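Long-range contacts in uncharacterized protein (PDB 5BMT), which is of unknown function but has an immunoglobulin-like fold and an N-terminal region that matches a lipoprotein OB-domain family: residues Tyr32-Val36 and Gly71-Ala75; Val51-Val57 and Val74-Ser80; Asp154-Thr158 and Lys195-Lys201. All blocks are in the same frame, centred on the assembly; numbering follows the deposited sequence. Where two conformers were deposited one is given.

Overall arrangement
Interactions 1 and 2 belong together. Both use strand 73-79, and they share V74 and A75. Their centres lie about 10 Å apart. Strand 73-79 pairs with 34-35 on one flank and 50-57 on the other, in one mixed sheet of the OB-family region. They also touch directly: L34 CD1 lies 3.5 Å from F55 CD1. Interaction 3 is separate. It joins helix 186-198 to strand 153-167, with its centre about 33 Å from that of interaction 1 and about 35 Å from that of interaction 2. A sulfate lies near F72, and a 3-cyclohexyl-1-propylsulfonic acid molecule lies about 5 Å from the L52 side chain; both probably come from the crystallisation liquor.

Interaction 1: Tyr32-Val36 and Gly71-Ala75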
loop_
_atom_site.group_PDB
_atom_site.type_symbol
_atom_site.label_atom_id
_atom_site.label_comp_id
_atom_site.label_asym_id
_atom_site.label_seq_id
_atom_site.Cartn_x
_atom_site.Cartn_y
_atom_site.Cartn_z
ATOM N N TYR A 32 -9.451 -8.060 11.699
ATOM C CA TYR A 32 -8.657 -8.919 12.562
ATOM C C TYR A 32 -7.773 -9.858 11.763
ATOM O O TYR A 32 -8.105 -10.163 10.606
ATOM C CB TYR A 32 -9.621 -9.806 13.354
ATOM C CG TYR A 32 -10.435 -9.071 14.375
ATOM C CD1 TYR A 32 -9.843 -8.542 15.518
ATOM C CD2 TYR A 32 -11.809 -8.942 14.229
ATOM C CE1 TYR A 32 -10.608 -7.924 16.509
ATOM C CE2 TYR A 32 -12.581 -8.322 15.209
ATOM C CZ TYR A 32 -11.981 -7.831 16.352
ATOM O OH TYR A 32 -12.750 -7.204 17.304
ATOM N N PRO A 33 -6.740 -10.442 12.404
ATOM C CA PRO A 33 -5.936 -11.461 11.699
ATOM C C PRO A 33 -6.791 -12.691 11.416
ATOM O O PRO A 33 -7.662 -13.060 12.215
ATOM C CB PRO A 33 -4.809 -11.802 12.690
ATOM C CG PRO A 33 -4.750 -10.604 13.637
ATOM C CD PRO A 33 -6.218 -10.185 13.759
ATOM N N LEU A 34 -6.524 -13.325 10.265
ATOM C CA LEU A 34 -7.278 -14.487 9.818
ATOM C C LEU A 34 -6.405 -15.653 9.495
ATOM O O LEU A 34 -5.354 -15.481 8.889
ATOM C CB LEU A 34 -8.046 -14.138 8.531
ATOM C CG LEU A 34 -8.941 -12.892 8.609
ATOM C CD1 LEU A 34 -9.529 -12.608 7.251
ATOM C CD2 LEU A 34 -10.033 -13.074 9.653
ATOM N N TYR A 35 -6.900 -16.856 9.810
ATOM C CA TYR A 35 -6.291 -18.086 9.351
ATOM C C TYR A 35 -7.118 -18.597 8.190
ATOM O O TYR A 35 -8.291 -18.959 8.372
ATOM C CB TYR A 35 -6.175 -19.140 10.447
ATOM C CG TYR A 35 -5.621 -20.444 9.923
ATOM C CD1 TYR A 35 -4.320 -20.520 9.420
ATOM C CD2 TYR A 35 -6.423 -21.581 9.850
ATOM C CE1 TYR A 35 -3.809 -21.717 8.922
ATOM C CE2 TYR A 35 -5.933 -22.777 9.327
ATOM C CZ TYR A 35 -4.622 -22.841 8.873
ATOM O OH TYR A 35 -4.150 -24.040 8.385
ATOM N N VAL A 36 -6.512 -18.632 7.001
ATOM C CA VAL A 36 -7.131 -19.170 5.799
ATOM C C VAL A 36 -6.259 -20.364 5.385
ATOM O O VAL A 36 -5.143 -20.146 4.896
ATOM C CB VAL A 36 -7.293 -18.134 4.669
ATOM C CG1 VAL A 36 -8.009 -18.747 3.459
ATOM C CG2 VAL A 36 -8.053 -16.890 5.152
ATOM N N GLY A 71 -6.213 -15.820 18.808
ATOM C CA GLY A 71 -5.623 -14.590 18.269
ATOM C C GLY A 71 -5.910 -14.345 16.790
ATOM O O GLY A 71 -5.303 -13.470 16.157
ATOM N N PHE A 72 -6.846 -15.120 16.233
ATOM C CA PHE A 72 -7.278 -14.985 14.831
ATOM C C PHE A 72 -8.661 -15.592 14.686
ATOM O O PHE A 72 -9.077 -16.434 15.509
ATOM C CB PHE A 72 -6.280 -15.728 13.875
ATOM C CG PHE A 72 -6.066 -17.194 14.220
ATOM C CD1 PHE A 72 -6.948 -18.174 13.767
ATOM C CD2 PHE A 72 -5.013 -17.586 15.036
ATOM C CE1 PHE A 72 -6.786 -19.513 14.133
ATOM C CE2 PHE A 72 -4.839 -18.932 15.382
ATOM C CZ PHE A 72 -5.724 -19.888 14.930
ATOM N N TYR A 73 -9.327 -15.235 13.575
ATOM C CA TYR A 73 -10.527 -15.913 13.156
ATOM C C TYR A 73 -10.165 -16.874 12.028
ATOM O O TYR A 73 -9.377 -16.518 11.142
ATOM C CB TYR A 73 -11.595 -14.929 12.650
ATOM C CG TYR A 73 -12.345 -14.254 13.762
ATOM C CD1 TYR A 73 -13.270 -14.957 14.531
ATOM C CD2 TYR A 73 -12.105 -12.922 14.077
ATOM C CE1 TYR A 73 -13.953 -14.341 15.573
ATOM C CE2 TYR A 73 -12.790 -12.290 15.120
ATOM C CZ TYR A 73 -13.696 -13.010 15.872
ATOM O OH TYR A 73 -14.363 -12.410 16.928
ATOM N N VAL A 74 -10.778 -18.057 12.030
ATOM C CA VAL A 74 -10.642 -18.972 10.898
ATOM C C VAL A 74 -11.592 -18.437 9.832
ATOM O O VAL A 74 -12.760 -18.143 10.132
ATOM C CB VAL A 74 -10.971 -20.433 11.279
ATOM C CG1 VAL A 74 -10.966 -21.325 10.034
ATOM C CG2 VAL A 74 -9.990 -20.959 12.336
ATOM N N ALA A 75 -11.101 -18.278 8.608
ATOM C CA ALA A 75 -11.916 -17.734 7.529
ATOM C C ALA A 75 -11.762 -18.571 6.290
ATOM O O ALA A 75 -10.825 -19.359 6.167
ATOM C CB ALA A 75 -11.484 -16.295 7.237
#
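A short parallel strand pairing at the margin of the OB-family sheet joins L34 and Y35 to Y73 and V74. Three backbone hydrogen bonds zip it. Y73 N donates to P33 O at 3.1 Å, and Y35 N donates to Y73 O at 2.8 Å. A75 N then closes the ladder on Y35 O at 2.9 Å. The first donor lies in the carbonyl plane of P33, while the other two are tilted from the planes of their acceptors. CA-H groups of F72, L34 and V74 add contacts to the same three carbonyl oxygens.

Y32, just ahead of the pairing, lies side by side with Y73 and points the same way. The two form an offset edge-to-face pair. The edge of Y73 comes toward the face of Y32, with the ring planes at 64°. The closest atoms are Y32 CD2 and Y73 CE2, 3.6 Å apart.

L34 and A75 share a buried patch with V36. L34 CD2 meets Y73 CB at 3.9 Å, while its CD1 reaches the A75 methyl. V36 CG2 touches that methyl too, at 4.1 Å from A75 CB.

On the face with V74, Y35 CB sits 3.5 Å from F72 CD1. CG of Y35 is anti to the backbone N (chi1 176°), which carries the ring away from strand 73-79. V74 CG2 lies at the edge of the Y35 ring, near its plane. G71, the first residue past helix 67-70, has positive phi, and its carbonyl oxygen lies 3.9 Å from P33 CG.

Around the pair, R23 makes a cation-pi contact with Y35, and F59 meets Y73 edge-to-face. L34 packs on F55 and V57 of strand 50-57 and on I26 and P28 of strand 24-28.

Interaction 2: Val51-Val57 and Val74-Ser80; sequences VLANFTV and VATGAAS
V51-V57 and V74-S80 run antiparallel as neighbouring strands of the OB-family sheet, with axes 4.6 Å apart at closest approach. The bumps are small. On the face that carries F55, A53 and A79 set their methyls beside each other, CB to CB 4.3 Å. V51 CG2 presses on the same A79 methyl at 3.7 Å. Further along, V57 CG2 settles against A75 CB at 3.9 Å.

The hollow between these alanines is at G77, opposite F55. Here the backbones come close, and G77 CA is 3.1 Å from N54 O in a CA-H...O contact. A CB on G77 would run into N54 O and F55 CA, and at its backbone angles it would also press on the preceding carbonyl oxygen. F55 CG lies between its backbone N and carbonyl carbon (chi1 51°). Its ring leads away from strand 73-79; of the side chain, CB stays near T76 O and the A75 methyl.

On the other face, N54 has two conformers. In one of them ND2 lies near the A78 methyl, a doubtful contact. T56 and T76 sit across from each other. A water bridges T56 O and T76 OG1.

Main-chain bonds link N54 with A78 and T56 with T76, each pair in both directions. At the far end the backbone partner is replaced by a side chain. L52 N donates to S80 OG at 3.0 Å, almost straight at 171°, and S80 N returns a bond to L52 O.

Strand 10-18 pairs with the other flank of 50-57, and 34-35 with the other flank of 73-79. F55 packs on L10, L34 and P28, and its ring meets that of Y31. A53 packs on I26 of strand 24-28.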
loop_
_atom_site.group_PDB
_atom_site.type_symbol
_atom_site.label_atom_id
_atom_site.label_comp_id
_atom_site.label_asym_id
_atom_site.label_seq_id
_atom_site.Cartn_x
_atom_site.Cartn_y
_atom_site.Cartn_z
ATOM N N VAL A 51 -1.556 -8.876 -0.638
ATOM C CA VAL A 51 -2.543 -9.421 -1.569
ATOM C C VAL A 51 -3.844 -8.671 -1.398
ATOM O O VAL A 51 -4.037 -7.998 -0.378
ATOM C CB VAL A 51 -2.781 -10.956 -1.309
ATOM C CG1 VAL A 51 -1.502 -11.776 -1.529
ATOM C CG2 VAL A 51 -3.370 -11.210 0.098
ATOM N N LEU A 52 -4.740 -8.798 -2.383
ATOM C CA LEU A 52 -6.128 -8.404 -2.216
ATOM C C LEU A 52 -6.863 -9.686 -1.851
ATOM O O LEU A 52 -6.899 -10.634 -2.654
ATOM C CB LEU A 52 -6.708 -7.752 -3.488
ATOM C CG LEU A 52 -8.198 -7.385 -3.373
ATOM C CD1 LEU A 52 -8.446 -6.395 -2.249
ATOM C CD2 LEU A 52 -8.708 -6.815 -4.696
ATOM N N ALA A 53 -7.390 -9.758 -0.632
ATOM C CA ALA A 53 -8.061 -10.978 -0.206
ATOM C C ALA A 53 -9.540 -10.809 -0.128
ATOM O O ALA A 53 -10.006 -9.750 0.263
ATOM C CB ALA A 53 -7.542 -11.361 1.167
ATOM N N ASN A 54 -10.278 -11.877 -0.469
ATOM C CA ASN A 54 -11.724 -11.883 -0.289
ATOM C C ASN A 54 -12.005 -12.991 0.718
ATOM O O ASN A 54 -11.448 -14.083 0.617
ATOM C CB ASN A 54 -12.501 -12.024 -1.604
ATOM C CG ASN A 54 -12.365 -13.361 -2.268
ATOM O OD1 ASN A 54 -13.229 -14.236 -2.137
ATOM N ND2 ASN A 54 -11.276 -13.548 -2.982
ATOM N N PHE A 55 -12.748 -12.652 1.787
ATOM C CA PHE A 55 -12.925 -13.647 2.824
ATOM C C PHE A 55 -14.253 -13.528 3.534
ATOM O O PHE A 55 -14.910 -12.480 3.490
ATOM C CB PHE A 55 -11.791 -13.475 3.874
ATOM C CG PHE A 55 -11.599 -12.067 4.398
ATOM C CD1 PHE A 55 -12.336 -11.600 5.492
ATOM C CD2 PHE A 55 -10.690 -11.201 3.795
ATOM C CE1 PHE A 55 -12.128 -10.303 5.983
ATOM C CE2 PHE A 55 -10.533 -9.897 4.254
ATOM C CZ PHE A 55 -11.238 -9.467 5.352
ATOM N N THR A 56 -14.606 -14.606 4.236
ATOM C CA THR A 56 -15.801 -14.674 5.065
ATOM C C THR A 56 -15.459 -15.407 6.353
ATOM O O THR A 56 -14.732 -16.410 6.322
ATOM C CB THR A 56 -16.945 -15.361 4.317
ATOM O OG1 THR A 56 -17.063 -14.804 3.008
ATOM C CG2 THR A 56 -18.268 -15.260 5.053
ATOM N N VAL A 57 -15.981 -14.903 7.471
ATOM C CA VAL A 57 -15.806 -15.495 8.794
ATOM C C VAL A 57 -17.156 -16.028 9.259
ATOM O O VAL A 57 -18.143 -15.281 9.239
ATOM C CB VAL A 57 -15.241 -14.478 9.816
ATOM C CG1 VAL A 57 -15.213 -15.062 11.237
ATOM C CG2 VAL A 57 -13.855 -13.992 9.392
ATOM N N VAL A 74 -10.778 -18.057 12.030
ATOM C CA VAL A 74 -10.642 -18.972 10.898
ATOM C C VAL A 74 -11.592 -18.437 9.832
ATOM O O VAL A 74 -12.760 -18.143 10.132
ATOM C CB VAL A 74 -10.971 -20.433 11.279
ATOM C CG1 VAL A 74 -10.966 -21.325 10.034
ATOM C CG2 VAL A 74 -9.990 -20.959 12.336
ATOM N N ALA A 75 -11.101 -18.278 8.608
ATOM C CA ALA A 75 -11.916 -17.734 7.529
ATOM C C ALA A 75 -11.762 -18.571 6.290
ATOM O O ALA A 75 -10.825 -19.359 6.167
ATOM C CB ALA A 75 -11.484 -16.295 7.237
ATOM N N THR A 76 -12.693 -18.410 5.364
ATOM C CA THR A 76 -12.536 -19.045 4.062
ATOM C C THR A 76 -12.437 -17.926 3.065
ATOM O O THR A 76 -12.948 -16.812 3.276
ATOM C CB THR A 76 -13.658 -20.024 3.733
ATOM O OG1 THR A 76 -14.891 -19.330 3.831
ATOM C CG2 THR A 76 -13.635 -21.253 4.635
ATOM N N GLY A 77 -11.748 -18.200 1.988
ATOM C CA GLY A 77 -11.605 -17.201 0.951
ATOM C C GLY A 77 -10.435 -17.483 0.048
ATOM O O GLY A 77 -9.908 -18.598 -0.002
ATOM N N ALA A 78 -10.029 -16.447 -0.657
ATOM C CA ALA A 78 -8.957 -16.567 -1.620
ATOM C C ALA A 78 -8.291 -15.227 -1.756
ATOM O O ALA A 78 -8.747 -14.233 -1.191
ATOM C CB ALA A 78 -9.509 -17.043 -2.956
ATOM N N ALA A 79 -7.184 -15.196 -2.459
ATOM C CA ALA A 79 -6.483 -13.942 -2.596
ATOM C C ALA A 79 -5.923 -13.803 -3.999
ATOM O O ALA A 79 -5.719 -14.786 -4.714
ATOM C CB ALA A 79 -5.351 -13.883 -1.572
ATOM N N SER A 80 -5.619 -12.566 -4.366
ATOM C CA SER A 80 -4.962 -12.291 -5.638
ATOM C C SER A 80 -3.529 -12.802 -5.624
ATOM O O SER A 80 -3.024 -13.233 -4.585
ATOM C CB SER A 80 -4.883 -10.768 -5.807
ATOM O OG SER A 80 -3.968 -10.169 -4.879
HETATM O O HOH W 1 -15.993 -19.337 6.587
#

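Interaction 3: Asp154-Thr158 and Lys195-Lys201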
loop_
_atom_site.group_PDB
_atom_site.type_symbol
_atom_site.label_atom_id
_atom_site.label_comp_id
_atom_site.label_asym_id
_atom_site.label_seq_id
_atom_site.Cartn_x
_atom_site.Cartn_y
_atom_site.Cartn_z
ATOM N N ASP A 154 -2.639 19.302 10.324
ATOM C CA ASP A 154 -1.274 19.743 10.564
ATOM C C ASP A 154 -0.264 18.602 10.373
ATOM O O ASP A 154 -0.611 17.418 10.447
ATOM C CB ASP A 154 -1.155 20.332 11.981
ATOM C CG ASP A 154 -1.929 21.627 12.178
ATOM O OD1 ASP A 154 -1.840 22.512 11.299
ATOM O OD2 ASP A 154 -2.581 21.771 13.229
ATOM N N ARG A 155 0.985 18.988 10.114
ATOM C CA ARG A 155 2.164 18.118 10.037
ATOM C C ARG A 155 1.960 16.953 9.062
ATOM O O ARG A 155 2.169 15.792 9.411
ATOM C CB ARG A 155 2.556 17.589 11.451
ATOM C CG ARG A 155 2.823 18.757 12.422
ATOM C CD ARG A 155 3.383 18.313 13.772
ATOM N NE ARG A 155 4.680 17.650 13.639
ATOM C CZ ARG A 155 5.860 18.259 13.572
ATOM N NH1 ARG A 155 5.939 19.589 13.640
ATOM N NH2 ARG A 155 6.970 17.548 13.427
ATOM N N VAL A 156 1.618 17.278 7.819
ATOM C CA VAL A 156 1.456 16.253 6.782
ATOM C C VAL A 156 2.775 16.111 6.001
ATOM O O VAL A 156 3.336 17.120 5.529
ATOM C CB VAL A 156 0.302 16.655 5.837
ATOM C CG1 VAL A 156 0.134 15.631 4.710
ATOM C CG2 VAL A 156 -1.011 16.847 6.599
ATOM N N TYR A 157 3.264 14.870 5.866
ATOM C CA TYR A 157 4.466 14.559 5.091
ATOM C C TYR A 157 4.059 14.230 3.681
ATOM O O TYR A 157 2.958 13.726 3.460
ATOM C CB TYR A 157 5.201 13.349 5.706
ATOM C CG TYR A 157 5.888 13.685 7.010
ATOM C CD1 TYR A 157 7.193 14.169 7.025
ATOM C CD2 TYR A 157 5.235 13.519 8.232
ATOM C CE1 TYR A 157 7.837 14.474 8.226
ATOM C CE2 TYR A 157 5.872 13.816 9.440
ATOM C CZ TYR A 157 7.173 14.291 9.429
ATOM O OH TYR A 157 7.818 14.570 10.607
ATOM N N THR A 158 4.934 14.497 2.724
ATOM C CA THR A 158 4.592 14.184 1.337
ATOM C C THR A 158 5.593 13.187 0.754
ATOM O O THR A 158 6.815 13.406 0.816
ATOM C CB THR A 158 4.563 15.479 0.493
ATOM O OG1 THR A 158 3.517 16.323 0.969
ATOM C CG2 THR A 158 4.313 15.200 -1.003
ATOM N N LYS A 195 10.293 11.199 14.637
ATOM C CA LYS A 195 10.068 12.640 14.447
ATOM C C LYS A 195 8.748 13.108 15.087
ATOM O O LYS A 195 8.722 14.130 15.768
ATOM C CB LYS A 195 10.039 12.995 12.942
ATOM C CG LYS A 195 11.371 12.810 12.220
ATOM C CD LYS A 195 11.232 13.092 10.728
ATOM C CE LYS A 195 12.512 12.845 9.954
ATOM N NZ LYS A 195 13.457 13.983 10.039
ATOM N N GLU A 196 7.655 12.364 14.859
ATOM C CA GLU A 196 6.359 12.803 15.357
ATOM C C GLU A 196 6.191 12.576 16.863
ATOM O O GLU A 196 5.570 13.437 17.511
ATOM C CB GLU A 196 5.215 12.183 14.550
ATOM C CG GLU A 196 5.152 12.768 13.136
ATOM C CD GLU A 196 5.205 14.288 13.123
ATOM O OE1 GLU A 196 4.273 14.911 13.679
ATOM O OE2 GLU A 196 6.247 14.851 12.707
ATOM N N SER A 197 6.773 11.503 17.448
ATOM C CA SER A 197 6.679 11.337 18.912
ATOM C C SER A 197 7.466 12.467 19.611
ATOM O O SER A 197 6.996 13.020 20.620
ATOM C CB SER A 197 7.176 9.958 19.345
ATOM O OG SER A 197 8.564 9.827 19.088
ATOM N N ALA A 198 8.611 12.883 19.027
ATOM C CA ALA A 198 9.410 13.998 19.568
ATOM C C ALA A 198 8.623 15.319 19.525
ATOM O O ALA A 198 8.825 16.173 20.380
ATOM C CB ALA A 198 10.702 14.145 18.785
ATOM N N ALA A 199 7.714 15.471 18.535
ATOM C CA ALA A 199 6.848 16.642 18.348
ATOM C C ALA A 199 5.583 16.549 19.234
ATOM O O ALA A 199 4.739 17.450 19.194
ATOM C CB ALA A 199 6.462 16.773 16.873
ATOM N N GLY A 200 5.486 15.485 20.047
ATOM C CA GLY A 200 4.367 15.273 20.964
ATOM C C GLY A 200 3.109 14.761 20.296
ATOM O O GLY A 200 2.006 14.977 20.810
ATOM N N LYS A 201 3.262 14.032 19.167
ATOM C CA LYS A 201 2.114 13.529 18.419
ATOM C C LYS A 201 1.972 12.026 18.546
ATOM O O LYS A 201 2.965 11.326 18.765
ATOM C CB LYS A 201 2.190 13.941 16.932
ATOM C CG LYS A 201 2.367 15.446 16.707
ATOM C CD LYS A 201 1.192 16.325 17.222
ATOM C CE LYS A 201 1.634 17.773 17.332
ATOM N NZ LYS A 201 0.607 18.614 18.012
#
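R155 and E196 pass each other in opposite directions and meet side-on in a two-pronged salt bridge. Guanidinium and carboxylate are nearly coplanar, 21° apart. R155 NE donates to E196 OE1 at 2.8 Å, and R155 NH2 donates to E196 OE2 at 2.9 Å. Both oxygens use their syn lone pairs. The bend of the arginine chain at chi3 (62°) turns this NE edge to the acid.

Y157 comes to the same carboxylate from another side. Its OH donates to E196 OE2 at 2.6 Å, from the anti side and somewhat out of the carboxylate plane. The ring stands steeply to the carboxylate, at 76°, with E196 CD at its edge. OE2 accepts two bonds and OE1 one; held at both oxygens, the acid has its rotation set. The buried glutamate is probably kept charged by its arginine mate.

Aliphatic carbons line the flanks. A199 CB lies over one face of the guanidinium, 3.6 Å from R155 NH2. The K201 chain crosses R155 at about a right angle, CE to R155 CD 4.0 Å. K195 crosses Y157 obliquely, and its CB is 3.6 Å from Y157 OH. An alanine in place of E196 is likely to leave the R155 guanidinium without its charge mate and the Y157 hydroxyl without its acceptor, freeing both to turn.

The helix ends here in a Schellman motif. G200 has positive phi, and K201 N bonds back to E196 O.

The contact ties the C-terminal end of helix 186-198 to strand 153-167, beside the corner the chain turns at D154 and R155. P147 packs on R155 and Y157. E196 also touches V204 of strand 203-214, whose backbone pairs with Y157 through S205 and R207.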